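PDB 4K3Y: neuraminidase from Influenza A virus, which is a neuraminidase-like surface protein of a bat influenza virus, with the tetrameric beta-propeller form of influenza sialidases but an uncertain function of its own. Local coordinates for residues 9-14 against 150-155; 14-19 against 327-332; 55-60 against 80-85. All blocks are in the same frame, centred on the assembly; numbering follows the deposited sequence.

Interaction 1: residues 9-14 against 150-155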
ATOM      1  N   LEU C   9      -3.645 -15.566 -19.491  1.00 87.77           N
ATOM      2  CA  LEU C   9      -2.299 -15.195 -19.909  1.00 80.45           C
ATOM      3  C   LEU C   9      -1.830 -16.040 -21.094  1.00 87.76           C
ATOM      4  O   LEU C   9      -1.888 -17.282 -21.069  1.00 84.68           O
ATOM      5  CB  LEU C   9      -1.315 -15.327 -18.739  1.00 77.36           C
ATOM      6  CG  LEU C   9       0.102 -14.764 -18.951  1.00 70.74           C
ATOM      7  CD1 LEU C   9       0.571 -14.017 -17.723  1.00 63.55           C
ATOM      8  CD2 LEU C   9       1.101 -15.861 -19.312  1.00 58.99           C
ATOM      9  N   VAL C  10      -1.369 -15.350 -22.133  1.00 89.59           N
ATOM     10  CA  VAL C  10      -0.873 -16.013 -23.329  1.00 91.37           C
ATOM     11  C   VAL C  10       0.469 -15.421 -23.775  1.00 84.55           C
ATOM     12  O   VAL C  10       0.616 -14.207 -23.954  1.00 70.38           O
ATOM     13  CB  VAL C  10      -1.925 -16.003 -24.467  1.00 82.42           C
ATOM     14  CG1 VAL C  10      -2.562 -14.631 -24.586  1.00 90.37           C
ATOM     15  CG2 VAL C  10      -1.301 -16.445 -25.783  1.00 79.19           C
ATOM     16  N   LEU C  11       1.447 -16.307 -23.925  1.00 80.59           N
ATOM     17  CA  LEU C  11       2.810 -15.920 -24.245  1.00 81.91           C
ATOM     18  C   LEU C  11       3.023 -15.889 -25.753  1.00 85.63           C
ATOM     19  O   LEU C  11       2.341 -16.605 -26.499  1.00 92.51           O
ATOM     20  CB  LEU C  11       3.792 -16.920 -23.623  1.00 78.48           C
ATOM     21  CG  LEU C  11       3.717 -17.187 -22.118  1.00 75.28           C
ATOM     22  CD1 LEU C  11       4.593 -18.376 -21.750  1.00 64.36           C
ATOM     23  CD2 LEU C  11       4.130 -15.958 -21.320  1.00 78.35           C
ATOM     24  N   GLY C  12       3.976 -15.068 -26.192  1.00 77.57           N
ATOM     25  CA  GLY C  12       4.383 -15.036 -27.585  1.00 77.42           C
ATOM     26  C   GLY C  12       4.899 -16.387 -28.045  1.00 75.02           C
ATOM     27  O   GLY C  12       5.614 -17.080 -27.317  1.00 72.86           O
ATOM     28  N   GLU C  13       4.527 -16.775 -29.257  1.00 84.08           N
ATOM     29  CA  GLU C  13       5.017 -18.022 -29.813  1.00 79.34           C
ATOM     30  C   GLU C  13       6.454 -17.840 -30.267  1.00 77.10           C
ATOM     31  O   GLU C  13       7.237 -18.801 -30.301  1.00 84.17           O
ATOM     32  CB  GLU C  13       4.132 -18.488 -30.970  1.00 73.52           C
ATOM     33  CG  GLU C  13       2.737 -18.894 -30.529  1.00 80.19           C
ATOM     34  CD  GLU C  13       2.736 -20.126 -29.642  1.00 91.42           C
ATOM     35  OE1 GLU C  13       3.629 -20.994 -29.819  1.00 91.50           O
ATOM     36  OE2 GLU C  13       1.840 -20.223 -28.770  1.00 92.04           O
ATOM     37  N   ASN C  14       6.807 -16.602 -30.595  1.00 68.96           N
ATOM     38  CA  ASN C  14       8.162 -16.325 -31.053  1.00 78.16           C
ATOM     39  C   ASN C  14       9.000 -15.443 -30.125  1.00 73.51           C
ATOM     40  O   ASN C  14       8.617 -14.318 -29.771  1.00 73.95           O
ATOM     41  CB  ASN C  14       8.154 -15.805 -32.492  1.00 91.03           C
ATOM     42  CG  ASN C  14       8.236 -16.929 -33.507  1.00102.83           C
ATOM     43  OD1 ASN C  14       8.848 -17.975 -33.252  1.00102.99           O
ATOM     44  ND2 ASN C  14       7.617 -16.726 -34.660  1.00 98.50           N
ATOM     45  N   ILE C 150       5.133 -22.757 -15.575  1.00 66.34           N
ATOM     46  CA  ILE C 150       4.721 -22.171 -16.846  1.00 66.24           C
ATOM     47  C   ILE C 150       3.206 -22.245 -17.044  1.00 66.66           C
ATOM     48  O   ILE C 150       2.609 -23.319 -16.976  1.00 74.41           O
ATOM     49  CB  ILE C 150       5.438 -22.830 -18.031  1.00 66.58           C
ATOM     50  CG1 ILE C 150       6.948 -22.945 -17.731  1.00 69.72           C
ATOM     51  CG2 ILE C 150       5.176 -22.030 -19.310  1.00 65.15           C
ATOM     52  CD1 ILE C 150       7.718 -21.615 -17.734  1.00 57.54           C
ATOM     53  N   CYS C 151       2.592 -21.088 -17.269  1.00 73.79           N
ATOM     54  CA  CYS C 151       1.179 -21.006 -17.624  1.00 76.19           C
ATOM     55  C   CYS C 151       1.025 -20.531 -19.049  1.00 78.94           C
ATOM     56  O   CYS C 151       1.712 -19.607 -19.492  1.00 76.63           O
ATOM     57  CB  CYS C 151       0.437 -20.011 -16.737  1.00 65.37           C
ATOM     58  SG  CYS C 151       0.301 -20.507 -15.038  1.00 84.29           S
ATOM     59  N   ASN C 152       0.106 -21.147 -19.771  1.00 77.70           N
ATOM     60  CA  ASN C 152      -0.282 -20.593 -21.054  1.00 76.60           C
ATOM     61  C   ASN C 152      -1.719 -20.922 -21.392  1.00 79.74           C
ATOM     62  O   ASN C 152      -2.100 -22.098 -21.428  1.00 68.93           O
ATOM     63  CB  ASN C 152       0.654 -21.063 -22.160  1.00 75.57           C
ATOM     64  CG  ASN C 152       0.752 -20.069 -23.291  1.00 81.22           C
ATOM     65  OD1 ASN C 152       0.564 -18.863 -23.094  1.00 80.58           O
ATOM     66  ND2 ASN C 152       1.039 -20.567 -24.492  1.00 75.64           N
ATOM     67  N   ASP C 153      -2.510 -19.870 -21.614  1.00 78.41           N
ATOM     68  CA  ASP C 153      -3.891 -20.015 -22.046  1.00 81.34           C
ATOM     69  C   ASP C 153      -4.682 -20.863 -21.045  1.00 79.01           C
ATOM     70  O   ASP C 153      -5.326 -21.848 -21.427  1.00 69.14           O
ATOM     71  CB  ASP C 153      -3.924 -20.643 -23.446  1.00 83.25           C
ATOM     72  CG  ASP C 153      -5.206 -20.339 -24.193  1.00112.10           C
ATOM     73  OD1 ASP C 153      -5.835 -19.291 -23.921  1.00117.64           O
ATOM     74  OD2 ASP C 153      -5.583 -21.142 -25.068  1.00121.06           O
ATOM     75  N   GLY C 154      -4.615 -20.487 -19.765  1.00 76.46           N
ATOM     76  CA  GLY C 154      -5.407 -21.139 -18.735  1.00 75.42           C
ATOM     77  C   GLY C 154      -4.783 -22.310 -17.981  1.00 77.35           C
ATOM     78  O   GLY C 154      -5.058 -22.493 -16.784  1.00 86.71           O
ATOM     79  N   THR C 155      -3.970 -23.122 -18.660  1.00 68.62           N
ATOM     80  CA  THR C 155      -3.338 -24.256 -17.977  1.00 79.70           C
ATOM     81  C   THR C 155      -1.908 -23.938 -17.503  1.00 83.10           C
ATOM     82  O   THR C 155      -1.165 -23.205 -18.166  1.00 86.48           O
ATOM     83  CB  THR C 155      -3.373 -25.571 -18.809  1.00 90.36           C
ATOM     84  OG1 THR C 155      -2.362 -25.537 -19.823  1.00 98.54           O
ATOM     85  CG2 THR C 155      -4.749 -25.781 -19.450  1.00 81.75           C
TER
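The backbone of 9-14 is an extended loop that passes the hairpin end of 150-155, with the CA atoms of Val10 and Asn152 5.1 Å apart. Two hydrogen bonds join the segments. Asp153 N donates to Leu9 O at 2.7 Å. The second bond is made by a side chain: Leu11 N donates to Asn152 OD1 at 2.8 Å. Its N-H...O angle is 161°, so the bond is fairly straight, but the donor sits 21° out of the amide carbonyl plane. The two bonds grip the loop on both sides of Val10. The torsion of Asn152 explains the second one: CG lies opposite the backbone N (chi1 -152°), and this carries the amide across to the loop. Asn152 OD1 also lies 3.2 Å from Val10 CA.

The leucines pack on the strand before the turn. Leu9 CD2 comes to 3.8 Å from Cys151 O. Leu11 CD1 lies 3.9 Å from Cys151 O. Leu11 CD1 also makes a loose apolar contact with Ile150 CG2 at 4.4 Å. Both leucines are buried. Leu11 is further covered by Tyr201, Ala325 and Gln332. Glu13 approaches the amide of Asn152 without bonding to it; its OE2 is hydrogen-bonded to Tyr201 OH.

Asn152 to Thr155 form a type I' beta turn. Asn152 N donates to Thr155 O at 2.9 Å, and the return bond from Thr155 N to Asn152 O is weak. Beside the turn, the disulfide of Cys151 with Cys156 ties the two strands together. This is a tight beta hairpin joining strands 150-152 and 155-162, the first two strands of a four-stranded antiparallel blade. The N-terminal loop crosses the end of that blade on its way to strand 20-26, in the six-bladed propeller of the neuraminidase family.

Interaction 2: residues 14-19 against 327-332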
ATOM      1  N   ASN C  14       6.807 -16.602 -30.595  1.00 68.96           N
ATOM      2  CA  ASN C  14       8.162 -16.325 -31.053  1.00 78.16           C
ATOM      3  C   ASN C  14       9.000 -15.443 -30.125  1.00 73.51           C
ATOM      4  O   ASN C  14       8.617 -14.318 -29.771  1.00 73.95           O
ATOM      5  CB  ASN C  14       8.154 -15.805 -32.492  1.00 91.03           C
ATOM      6  CG  ASN C  14       8.236 -16.929 -33.507  1.00102.83           C
ATOM      7  OD1 ASN C  14       8.848 -17.975 -33.252  1.00102.99           O
ATOM      8  ND2 ASN C  14       7.617 -16.726 -34.660  1.00 98.50           N
ATOM      9  N   LEU C  15      10.150 -15.980 -29.734  1.00 64.80           N
ATOM     10  CA  LEU C  15      11.080 -15.266 -28.874  1.00 73.02           C
ATOM     11  C   LEU C  15      11.746 -14.113 -29.611  1.00 75.52           C
ATOM     12  O   LEU C  15      12.061 -14.227 -30.803  1.00 75.99           O
ATOM     13  CB  LEU C  15      12.157 -16.224 -28.349  1.00 68.35           C
ATOM     14  CG  LEU C  15      11.963 -16.742 -26.924  1.00 76.00           C
ATOM     15  CD1 LEU C  15      10.476 -16.848 -26.572  1.00100.77           C
ATOM     16  CD2 LEU C  15      12.625 -18.081 -26.775  1.00 60.35           C
ATOM     17  N   CYS C  16      11.953 -13.008 -28.896  1.00 69.92           N
ATOM     18  CA  CYS C  16      12.743 -11.892 -29.414  1.00 68.36           C
ATOM     19  C   CYS C  16      14.161 -12.362 -29.715  1.00 86.03           C
ATOM     20  O   CYS C  16      14.643 -13.334 -29.125  1.00 88.22           O
ATOM     21  CB  CYS C  16      12.810 -10.759 -28.395  1.00 54.37           C
ATOM     22  SG  CYS C  16      11.198 -10.116 -27.858  1.00104.56           S
ATOM     23  N   SER C  17      14.835 -11.687 -30.635  1.00 87.81           N
ATOM     24  CA  SER C  17      16.227 -12.016 -30.865  1.00 94.16           C
ATOM     25  C   SER C  17      17.055 -11.516 -29.694  1.00 89.01           C
ATOM     26  O   SER C  17      16.785 -10.452 -29.135  1.00 88.32           O
ATOM     27  CB  SER C  17      16.733 -11.430 -32.178  1.00 98.06           C
ATOM     28  OG  SER C  17      17.032 -12.471 -33.095  1.00105.56           O
ATOM     29  N   ILE C  18      18.049 -12.302 -29.303  1.00 84.57           N
ATOM     30  CA  ILE C  18      18.917 -11.907 -28.209  1.00 74.32           C
ATOM     31  C   ILE C  18      20.371 -11.993 -28.624  1.00 67.79           C
ATOM     32  O   ILE C  18      20.822 -13.022 -29.138  1.00 70.89           O
ATOM     33  CB  ILE C  18      18.670 -12.766 -26.959  1.00 72.83           C
ATOM     34  CG1 ILE C  18      17.244 -12.530 -26.451  1.00 71.16           C
ATOM     35  CG2 ILE C  18      19.678 -12.422 -25.866  1.00 65.84           C
ATOM     36  CD1 ILE C  18      16.687 -13.678 -25.672  1.00 68.04           C
ATOM     37  N   ASN C  19      21.102 -10.901 -28.420  1.00 64.48           N
ATOM     38  CA  ASN C  19      22.535 -10.903 -28.674  1.00 59.47           C
ATOM     39  C   ASN C  19      23.311 -10.305 -27.517  1.00 67.48           C
ATOM     40  O   ASN C  19      24.547 -10.284 -27.529  1.00 74.14           O
ATOM     41  CB  ASN C  19      22.854 -10.194 -29.987  1.00 68.41           C
ATOM     42  CG  ASN C  19      22.308 -10.941 -31.181  1.00 83.40           C
ATOM     43  OD1 ASN C  19      22.969 -11.824 -31.727  1.00 87.89           O
ATOM     44  ND2 ASN C  19      21.078 -10.613 -31.576  1.00 82.11           N
ATOM     45  N   GLU C 327       3.380  -7.422 -21.816  1.00105.30           N
ATOM     46  CA  GLU C 327       3.816  -6.852 -23.070  1.00110.77           C
ATOM     47  C   GLU C 327       2.607  -6.481 -23.915  1.00114.43           C
ATOM     48  O   GLU C 327       1.488  -6.939 -23.675  1.00117.48           O
ATOM     49  CB  GLU C 327       4.688  -7.873 -23.826  1.00116.93           C
ATOM     50  CG  GLU C 327       4.426  -9.368 -23.471  1.00139.63           C
ATOM     51  CD  GLU C 327       4.000 -10.228 -24.667  1.00135.37           C
ATOM     52  OE1 GLU C 327       3.442  -9.679 -25.642  1.00132.54           O
ATOM     53  OE2 GLU C 327       4.215 -11.462 -24.630  1.00127.86           O
ATOM     54  N   SER C 328       2.845  -5.607 -24.879  1.00108.44           N
ATOM     55  CA  SER C 328       1.988  -5.494 -26.034  1.00112.14           C
ATOM     56  C   SER C 328       3.001  -5.565 -27.162  1.00119.27           C
ATOM     57  O   SER C 328       2.914  -4.832 -28.156  1.00130.19           O
ATOM     58  CB  SER C 328       1.220  -4.179 -26.035  1.00109.64           C
ATOM     59  OG  SER C 328      -0.141  -4.389 -26.368  1.00108.64           O
ATOM     60  N   ARG C 329       3.982  -6.454 -26.961  1.00104.25           N
ATOM     61  CA  ARG C 329       5.146  -6.598 -27.837  1.00 99.88           C
ATOM     62  C   ARG C 329       4.974  -7.726 -28.853  1.00 94.11           C
ATOM     63  O   ARG C 329       4.324  -8.739 -28.571  1.00104.72           O
ATOM     64  CB  ARG C 329       6.423  -6.838 -27.013  1.00107.30           C
ATOM     65  CG  ARG C 329       6.945  -5.628 -26.241  1.00106.99           C
ATOM     66  CD  ARG C 329       8.348  -5.884 -25.680  1.00110.36           C
ATOM     67  NE  ARG C 329       9.391  -5.842 -26.708  1.00113.15           N
ATOM     68  CZ  ARG C 329      10.677  -6.117 -26.492  1.00110.45           C
ATOM     69  NH1 ARG C 329      11.100  -6.467 -25.282  1.00 94.13           N
ATOM     70  NH2 ARG C 329      11.543  -6.045 -27.494  1.00112.99           N
ATOM     71  N   ASP C 330       5.587  -7.539 -30.022  1.00 84.13           N
ATOM     72  CA  ASP C 330       5.470  -8.449 -31.164  1.00102.38           C
ATOM     73  C   ASP C 330       6.390  -9.682 -31.095  1.00 96.40           C
ATOM     74  O   ASP C 330       6.491 -10.451 -32.060  1.00 90.13           O
ATOM     75  CB  ASP C 330       5.735  -7.676 -32.465  1.00120.95           C
ATOM     76  CG  ASP C 330       7.027  -6.862 -32.413  1.00134.77           C
ATOM     77  OD1 ASP C 330       7.809  -7.025 -31.447  1.00138.11           O
ATOM     78  OD2 ASP C 330       7.267  -6.062 -33.346  1.00136.54           O
ATOM     79  N   CYS C 331       7.070  -9.853 -29.963  1.00 89.46           N
ATOM     80  CA  CYS C 331       7.904 -11.032 -29.720  1.00 86.14           C
ATOM     81  C   CYS C 331       7.920 -11.300 -28.220  1.00 80.07           C
ATOM     82  O   CYS C 331       7.639 -10.393 -27.424  1.00 63.20           O
ATOM     83  CB  CYS C 331       9.326 -10.828 -30.245  1.00 80.95           C
ATOM     84  SG  CYS C 331      10.196  -9.421 -29.497  1.00103.68           S
ATOM     85  N   GLN C 332       8.235 -12.539 -27.832  1.00 76.28           N
ATOM     86  CA  GLN C 332       8.185 -12.926 -26.420  1.00 57.30           C
ATOM     87  C   GLN C 332       9.547 -12.734 -25.743  1.00 62.60           C
ATOM     88  O   GLN C 332      10.522 -13.405 -26.099  1.00 63.31           O
ATOM     89  CB  GLN C 332       7.700 -14.369 -26.269  1.00 61.04           C
ATOM     90  CG  GLN C 332       7.766 -14.903 -24.832  1.00 71.31           C
ATOM     91  CD  GLN C 332       6.951 -14.064 -23.849  1.00 73.91           C
ATOM     92  OE1 GLN C 332       5.722 -13.968 -23.965  1.00 70.14           O
ATOM     93  NE2 GLN C 332       7.633 -13.446 -22.880  1.00 62.33           N
TER
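Leu15 meets Gln332 in a single beta bridge, next to the disulfide of Cys16 with Cys331. Together they fasten the N-terminal loop of the propeller to the loop between strands 315-322 and 335-343. Asn14 acts through its carbonyl: Asn14 O accepts Gln332 N at 2.7 Å, in a nearly straight bond (167°). Its side chain turns off toward Ser203.

Leu15 is the bridge residue, with its CA 4.5 Å from the CA of Gln332. Leu15 CD1 crosses the Gln332 side chain obliquely, 3.7 Å from Gln332 CB. Leu15 also packs on Tyr200 and Thr202 of strand 197-202. The chain of Gln332 leaves with CG opposite the backbone N (chi1 174°) and then bends. Its amide is held away from Leu15: OE1 accepts Gly12 N, and NE2 donates to Pro324 O.

Cys16 closes the bridge. Cys16 N donates to Gln332 O at 3.2 Å, approaching from above the carbonyl plane. Past Cys16 the segment leaves its partner. Ile18 packs on Trp275, and Asn19 runs on into strand 20-26, which completes a blade with strands 349-359, 335-343 and 315-322.

Cys16 SG lies over one face of the Arg329 guanidinium, toward the rim, 4.1 Å from Arg329 NH2; Arg329 also packs on Ile130 of a neighbouring subunit. Cys16 SG is bonded to Cys331 SG at 2.0 Å, with the S-S torsion at 86°.

Interaction 3: residues 55-60 against 80-85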
ATOM      1  N   ARG C  55       8.965 -11.223  -7.181  1.00 60.00           N
ATOM      2  CA  ARG C  55      10.106 -11.902  -6.586  1.00 53.39           C
ATOM      3  C   ARG C  55       9.583 -12.799  -5.467  1.00 56.63           C
ATOM      4  O   ARG C  55       9.236 -12.317  -4.375  1.00 56.12           O
ATOM      5  CB  ARG C  55      11.062 -10.874  -5.963  1.00 44.83           C
ATOM      6  CG  ARG C  55      12.492 -11.336  -5.891  1.00 52.21           C
ATOM      7  CD  ARG C  55      13.072 -11.284  -4.499  1.00 50.47           C
ATOM      8  NE  ARG C  55      13.899 -10.092  -4.294  1.00 53.95           N
ATOM      9  CZ  ARG C  55      14.897  -9.986  -3.414  1.00 61.07           C
ATOM     10  NH1 ARG C  55      15.240 -11.007  -2.646  1.00 45.86           N
ATOM     11  NH2 ARG C  55      15.570  -8.846  -3.315  1.00 71.47           N
ATOM     12  N   PHE C  56       9.516 -14.094  -5.734  1.00 58.92           N
ATOM     13  CA  PHE C  56       9.145 -15.044  -4.706  1.00 54.36           C
ATOM     14  C   PHE C  56      10.361 -15.530  -3.936  1.00 56.91           C
ATOM     15  O   PHE C  56      11.467 -15.614  -4.484  1.00 56.46           O
ATOM     16  CB  PHE C  56       8.411 -16.203  -5.341  1.00 50.32           C
ATOM     17  CG  PHE C  56       7.063 -15.830  -5.827  1.00 59.25           C
ATOM     18  CD1 PHE C  56       6.905 -15.165  -7.036  1.00 57.67           C
ATOM     19  CD2 PHE C  56       5.947 -16.098  -5.050  1.00 49.41           C
ATOM     20  CE1 PHE C  56       5.659 -14.798  -7.467  1.00 60.08           C
ATOM     21  CE2 PHE C  56       4.701 -15.731  -5.476  1.00 58.91           C
ATOM     22  CZ  PHE C  56       4.549 -15.083  -6.686  1.00 57.65           C
ATOM     23  N   PHE C  57      10.147 -15.843  -2.664  1.00 51.83           N
ATOM     24  CA  PHE C  57      11.222 -16.343  -1.817  1.00 51.56           C
ATOM     25  C   PHE C  57      10.710 -16.966  -0.518  1.00 61.06           C
ATOM     26  O   PHE C  57       9.517 -16.863  -0.170  1.00 56.12           O
ATOM     27  CB  PHE C  57      12.216 -15.230  -1.483  1.00 45.14           C
ATOM     28  CG  PHE C  57      11.612 -14.089  -0.727  1.00 62.69           C
ATOM     29  CD1 PHE C  57      11.543 -14.114   0.666  1.00 65.56           C
ATOM     30  CD2 PHE C  57      11.119 -12.980  -1.400  1.00 65.59           C
ATOM     31  CE1 PHE C  57      10.993 -13.052   1.371  1.00 56.85           C
ATOM     32  CE2 PHE C  57      10.558 -11.911  -0.696  1.00 65.72           C
ATOM     33  CZ  PHE C  57      10.498 -11.949   0.688  1.00 59.74           C
ATOM     34  N   VAL C  58      11.632 -17.620   0.185  1.00 52.66           N
ATOM     35  CA  VAL C  58      11.367 -18.157   1.513  1.00 55.95           C
ATOM     36  C   VAL C  58      12.166 -17.325   2.513  1.00 56.17           C
ATOM     37  O   VAL C  58      13.299 -16.944   2.235  1.00 64.72           O
ATOM     38  CB  VAL C  58      11.732 -19.651   1.587  1.00 65.62           C
ATOM     39  CG1 VAL C  58      11.536 -20.187   3.005  1.00 67.45           C
ATOM     40  CG2 VAL C  58      10.884 -20.449   0.573  1.00 45.76           C
ATOM     41  N   SER C  59      11.574 -17.005   3.660  1.00 59.04           N
ATOM     42  CA  SER C  59      12.207 -16.069   4.597  1.00 66.93           C
ATOM     43  C   SER C  59      13.119 -16.773   5.595  1.00 91.67           C
ATOM     44  O   SER C  59      13.009 -17.986   5.801  1.00 98.09           O
ATOM     45  CB  SER C  59      11.153 -15.362   5.400  1.00 63.31           C
ATOM     46  OG  SER C  59      10.489 -16.323   6.196  1.00 85.93           O
ATOM     47  N   MET C  60      14.013 -15.994   6.207  1.00 96.21           N
ATOM     48  CA  MET C  60      14.872 -16.455   7.295  1.00 95.73           C
ATOM     49  C   MET C  60      14.786 -15.467   8.468  1.00104.45           C
ATOM     50  O   MET C  60      15.369 -15.699   9.531  1.00107.42           O
ATOM     51  CB  MET C  60      16.328 -16.581   6.834  1.00 91.40           C
ATOM     52  CG  MET C  60      16.563 -17.459   5.610  1.00 91.35           C
ATOM     53  SD  MET C  60      18.206 -17.210   4.888  1.00152.27           S
ATOM     54  CE  MET C  60      19.277 -17.500   6.293  1.00 98.75           C
ATOM     55  N   TYR C  80       7.026 -15.857   0.719  1.00 51.24           N
ATOM     56  CA  TYR C  80       6.617 -14.477   0.491  1.00 48.92           C
ATOM     57  C   TYR C  80       6.862 -14.098  -0.951  1.00 51.65           C
ATOM     58  O   TYR C  80       7.548 -14.815  -1.683  1.00 52.24           O
ATOM     59  CB  TYR C  80       7.401 -13.520   1.398  1.00 38.63           C
ATOM     60  CG  TYR C  80       7.103 -13.701   2.863  1.00 54.16           C
ATOM     61  CD1 TYR C  80       7.788 -14.651   3.628  1.00 47.51           C
ATOM     62  CD2 TYR C  80       6.132 -12.923   3.493  1.00 57.10           C
ATOM     63  CE1 TYR C  80       7.513 -14.814   4.979  1.00 63.09           C
ATOM     64  CE2 TYR C  80       5.850 -13.085   4.843  1.00 50.95           C
ATOM     65  CZ  TYR C  80       6.541 -14.028   5.583  1.00 67.93           C
ATOM     66  OH  TYR C  80       6.261 -14.184   6.925  1.00 74.12           O
ATOM     67  N   SER C  81       6.296 -12.967  -1.355  1.00 61.82           N
ATOM     68  CA  SER C  81       6.626 -12.363  -2.636  1.00 55.16           C
ATOM     69  C   SER C  81       6.662 -10.862  -2.430  1.00 47.79           C
ATOM     70  O   SER C  81       6.064 -10.359  -1.473  1.00 53.19           O
ATOM     71  CB  SER C  81       5.613 -12.747  -3.720  1.00 47.44           C
ATOM     72  OG  SER C  81       4.342 -12.183  -3.462  1.00 61.91           O
ATOM     73  N   VAL C  82       7.399 -10.165  -3.297  1.00 47.09           N
ATOM     74  CA  VAL C  82       7.280  -8.713  -3.444  1.00 55.30           C
ATOM     75  C   VAL C  82       7.212  -8.403  -4.928  1.00 57.26           C
ATOM     76  O   VAL C  82       7.496  -9.260  -5.764  1.00 59.02           O
ATOM     77  CB  VAL C  82       8.468  -7.939  -2.829  1.00 56.87           C
ATOM     78  CG1 VAL C  82       8.534  -8.159  -1.315  1.00 44.41           C
ATOM     79  CG2 VAL C  82       9.769  -8.344  -3.514  1.00 49.66           C
ATOM     80  N   LYS C  83       6.815  -7.190  -5.270  1.00 61.27           N
ATOM     81  CA  LYS C  83       6.868  -6.801  -6.663  1.00 58.46           C
ATOM     82  C   LYS C  83       8.344  -6.654  -6.970  1.00 57.73           C
ATOM     83  O   LYS C  83       9.064  -5.995  -6.204  1.00 45.77           O
ATOM     84  CB  LYS C  83       6.152  -5.472  -6.861  1.00 54.20           C
ATOM     85  CG  LYS C  83       5.976  -5.045  -8.296  1.00 62.91           C
ATOM     86  CD  LYS C  83       5.700  -3.560  -8.314  1.00 73.81           C
ATOM     87  CE  LYS C  83       5.121  -3.086  -9.630  1.00 82.53           C
ATOM     88  NZ  LYS C  83       4.808  -1.628  -9.525  1.00 87.96           N
ATOM     89  N   LEU C  84       8.812  -7.296  -8.042  1.00 58.40           N
ATOM     90  CA  LEU C  84      10.219  -7.152  -8.444  1.00 56.28           C
ATOM     91  C   LEU C  84      10.566  -5.681  -8.653  1.00 52.40           C
ATOM     92  O   LEU C  84       9.944  -5.003  -9.475  1.00 52.72           O
ATOM     93  CB  LEU C  84      10.524  -7.929  -9.720  1.00 50.58           C
ATOM     94  CG  LEU C  84      11.963  -7.751 -10.228  1.00 50.39           C
ATOM     95  CD1 LEU C  84      12.983  -8.447  -9.323  1.00 46.22           C
ATOM     96  CD2 LEU C  84      12.089  -8.255 -11.664  1.00 52.90           C
ATOM     97  N   GLY C  85      11.554  -5.196  -7.902  1.00 54.36           N
ATOM     98  CA  GLY C  85      11.961  -3.799  -7.956  1.00 46.04           C
ATOM     99  C   GLY C  85      11.856  -3.198  -6.573  1.00 59.74           C
ATOM    100  O   GLY C  85      12.516  -2.202  -6.251  1.00 58.13           O
TER
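Arg55 and Val82 form an antiparallel pair with both hydrogen bonds made: Arg55 N to Val82 O at 2.8 Å, and Val82 N to Arg55 O at 3.0 Å. Phe57 and Tyr80 form the next such pair. Phe57 N reaches Tyr80 O at 3.0 Å, and Tyr80 N reaches Phe57 O at 2.8 Å. The peptide N and O of these four residues are thus all used.

Between them lies the non-hydrogen-bonded pair Phe56 and Ser81. Ser81 CB sits over a face of the Phe56 ring, 3.7 Å from its centroid, in a CH-pi contact. Ser81 OG is gripped by Glu96 and Arg54. On the opposite face of the sheet, Phe57 has CG between its backbone N and carbonyl carbon (chi1 61°). This sets a face of the Phe57 ring over Tyr80 CB, a CH-pi contact, with Phe57 CZ 3.5 Å from Tyr80 CB. Ser59 OG meets the edge of the Tyr80 ring and has a weak hydrogen bond with Glu75 O. Arg55 NH1 bonds Asn44.

The strands are the middle two of a four-stranded propeller blade. Backbone hydrogen bonds join Phe56 to Phe45 of strand 40-48, Ser81 to Lys94 of strand 94-98, and Gly85 to a neighbouring subunit.

How the interactions relate
Interactions 1 and 2 hold the same element, the N-terminal loop, at successive points. They share Asn14 and touch through the Gln332 side chain, with centres about 14 Å apart. Interaction 3 stands apart, its centre about 23 Å from that of interaction 1 and about 26 Å from that of interaction 2. It is also the buried one, a regular strand pair inside one blade, with backbone bonds and rings over CB atoms. Interaction 1 is partly buried and combines one backbone bond with one to a side-chain amide. Interaction 2 is at the surface, where a covalent bond reinforces one bridge. Interactions 1 and 2 join parts far apart in sequence, and interaction 3 is nested inside the loops they close.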